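Local structure of zinc phosphodiesterase ELAC protein 1 (Homo sapiens, 3ZWF) at residues Glu159-Leu164 with Ala175-His180. The protein is a zinc-dependent phosphodiesterase that shows tRNA 3'-processing endonuclease activity and repairs tRNAs by removing a 2',3'-cyclic phosphate. Numbering follows the deposited sequence.
Sequences EENSYL and AFRLFH. With ZN (zinc ion), chain E.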
loop_
_atom_site.group_PDB
_atom_site.type_symbol
_atom_site.label_atom_id
_atom_site.label_comp_id
_atom_site.label_asym_id
_atom_site.label_seq_id
_atom_site.Cartn_x
_atom_site.Cartn_y
_atom_site.Cartn_z
ATOM N N GLU A 159 33.970 11.535 9.902
ATOM C CA GLU A 159 34.747 12.648 9.337
ATOM C C GLU A 159 33.854 13.541 8.453
ATOM O O GLU A 159 33.832 14.761 8.598
ATOM C CB GLU A 159 35.966 12.137 8.553
ATOM N N GLU A 160 33.103 12.905 7.561
ATOM C CA GLU A 160 32.228 13.587 6.591
ATOM C C GLU A 160 30.781 13.828 7.093
ATOM O O GLU A 160 30.045 14.619 6.527
ATOM C CB GLU A 160 32.155 12.756 5.301
ATOM C CG GLU A 160 33.468 12.642 4.495
ATOM C CD GLU A 160 33.252 12.927 3.037
ATOM O OE1 GLU A 160 33.177 14.117 2.682
ATOM O OE2 GLU A 160 33.133 11.961 2.255
ATOM N N ASN A 161 30.387 13.129 8.149
ATOM C CA ASN A 161 29.010 13.243 8.673
ATOM C C ASN A 161 27.948 12.903 7.610
ATOM O O ASN A 161 26.869 13.491 7.577
ATOM C CB ASN A 161 28.780 14.642 9.281
ATOM C CG ASN A 161 28.483 14.591 10.768
ATOM O OD1 ASN A 161 27.482 15.152 11.229
ATOM N ND2 ASN A 161 29.348 13.907 11.532
ATOM N N SER A 162 28.276 11.927 6.771
ATOM C CA SER A 162 27.384 11.459 5.703
ATOM C C SER A 162 27.540 9.968 5.472
ATOM O O SER A 162 28.460 9.342 6.002
ATOM C CB SER A 162 27.660 12.223 4.398
ATOM O OG SER A 162 28.927 11.877 3.880
ATOM N N TYR A 163 26.630 9.419 4.677
ATOM C CA TYR A 163 26.648 8.018 4.282
ATOM C C TYR A 163 26.933 7.966 2.793
ATOM O O TYR A 163 26.196 8.583 2.002
ATOM C CB TYR A 163 25.285 7.348 4.508
ATOM C CG TYR A 163 24.741 7.435 5.916
ATOM C CD1 TYR A 163 24.120 8.590 6.364
ATOM C CD2 TYR A 163 24.793 6.352 6.793
ATOM C CE1 TYR A 163 23.611 8.675 7.652
ATOM C CE2 TYR A 163 24.304 6.457 8.094
ATOM C CZ TYR A 163 23.712 7.616 8.499
ATOM O OH TYR A 163 23.223 7.733 9.767
ATOM N N LEU A 164 27.951 7.200 2.397
ATOM C CA LEU A 164 28.257 7.034 0.971
ATOM C C LEU A 164 27.384 5.935 0.416
ATOM O O LEU A 164 27.453 4.794 0.861
ATOM C CB LEU A 164 29.742 6.716 0.720
ATOM C CG LEU A 164 30.147 6.633 -0.765
ATOM C CD1 LEU A 164 29.773 7.918 -1.541
ATOM C CD2 LEU A 164 31.631 6.317 -0.896
ATOM N N ALA A 175 23.810 10.117 1.605
ATOM C CA ALA A 175 22.707 10.442 2.513
ATOM C C ALA A 175 23.262 11.232 3.704
ATOM O O ALA A 175 24.451 11.171 4.040
ATOM C CB ALA A 175 21.983 9.202 2.987
ATOM N N PHE A 176 22.377 11.978 4.333
ATOM C CA PHE A 176 22.699 12.703 5.554
ATOM C C PHE A 176 21.511 12.665 6.517
ATOM O O PHE A 176 20.378 12.386 6.124
ATOM C CB PHE A 176 23.148 14.147 5.270
ATOM C CG PHE A 176 22.178 14.965 4.423
ATOM C CD1 PHE A 176 22.158 14.864 3.048
ATOM C CD2 PHE A 176 21.269 15.821 5.030
ATOM C CE1 PHE A 176 21.266 15.582 2.306
ATOM C CE2 PHE A 176 20.374 16.596 4.284
ATOM C CZ PHE A 176 20.372 16.475 2.905
ATOM N N ARG A 177 21.800 12.960 7.774
ATOM C CA ARG A 177 20.854 12.766 8.858
ATOM C C ARG A 177 19.973 13.992 9.051
ATOM O O ARG A 177 20.469 15.150 9.081
ATOM C CB ARG A 177 21.566 12.471 10.167
ATOM C CG ARG A 177 22.407 11.188 10.137
ATOM C CD ARG A 177 23.214 11.054 11.417
ATOM N NE ARG A 177 24.185 12.125 11.504
ATOM C CZ ARG A 177 24.764 12.549 12.618
ATOM N NH1 ARG A 177 24.491 11.986 13.789
ATOM N NH2 ARG A 177 25.634 13.550 12.560
ATOM N N LEU A 178 18.689 13.686 9.195
ATOM C CA LEU A 178 17.650 14.641 9.561
ATOM C C LEU A 178 17.030 14.301 10.903
ATOM O O LEU A 178 17.205 13.192 11.402
ATOM C CB LEU A 178 16.533 14.679 8.492
ATOM C CG LEU A 178 17.001 14.881 7.053
ATOM C CD1 LEU A 178 15.843 14.906 6.057
ATOM C CD2 LEU A 178 17.741 16.228 6.919
ATOM N N PHE A 179 16.368 15.274 11.515
ATOM C CA PHE A 179 15.664 15.087 12.776
ATOM C C PHE A 179 14.170 14.986 12.492
ATOM O O PHE A 179 13.596 15.878 11.877
ATOM C CB PHE A 179 15.898 16.237 13.734
ATOM C CG PHE A 179 15.442 15.940 15.124
ATOM C CD1 PHE A 179 14.127 16.194 15.517
ATOM C CD2 PHE A 179 16.320 15.337 16.045
ATOM C CE1 PHE A 179 13.692 15.845 16.803
ATOM C CE2 PHE A 179 15.893 15.011 17.349
ATOM C CZ PHE A 179 14.562 15.265 17.714
ATOM N N HIS A 180 13.551 13.899 12.952
ATOM C CA HIS A 180 12.138 13.688 12.761
ATOM C C HIS A 180 11.611 12.879 13.959
ATOM O O HIS A 180 12.367 12.576 14.894
ATOM C CB HIS A 180 11.933 13.037 11.389
ATOM C CG HIS A 180 10.493 12.856 10.968
ATOM N ND1 HIS A 180 9.539 13.859 11.019
ATOM C CD2 HIS A 180 9.871 11.772 10.445
ATOM C CE1 HIS A 180 8.378 13.372 10.580
ATOM N NE2 HIS A 180 8.559 12.117 10.214
HETATM ZN ZN ZN E . 7.177 11.014 8.754
HETATM O O HOH W 1 24.457 13.508 8.824
HETATM O O HOH W 2 5.799 10.275 7.410
#
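A water gripped by three groups joins the two segments: it donates to Asn-161 O at 2.7 Å and accepts from both Arg-177 N and Arg-177 NE, so it continues the strand pairing where the two segments begin to diverge. Arg-177 is bent at chi3 (-65°), which folds its guanidinium back toward the loop and lets NE meet this water at the group's edge. At the same edge NH2 reaches Asn-161 OD1 at 2.8 Å, but the bond is weak, its N-H...O angle being 127°, and the amide stands nearly perpendicular to the guanidinium; Asn-161 is itself poorly ordered. NH1 is held by Thr-124 OG1.

Tyr-163 and Ala-175 form an antiparallel hydrogen-bonded pair, with Tyr-163 N to Ala-175 O and Ala-175 N to Tyr-163 O both 2.9 Å. With CG beside its own backbone N (chi1 -56°), the tyrosine lays its ring edge along the opposite strand: CD1 lies 4.0 Å from Ala-175 CB, and CE1 meets Arg-177 CG at 3.7 Å. Its hydroxyl hydrogen-bonds to Val-122 O.

Farther along segment 175-180, His-180 NE2 binds a catalytic zinc with His-60, His-62 and Asp-251. Asn-161 and Ser-162 form a G1 beta bulge facing Asp-157, leading into the hairpin of strands 163-167 and 171-179. Leu-263 of helix 259-263 touches Ser-162 and Phe-176, and strand 171-179 also pairs with 184-191 and 254-255 within the metallo-beta-lactamase fold.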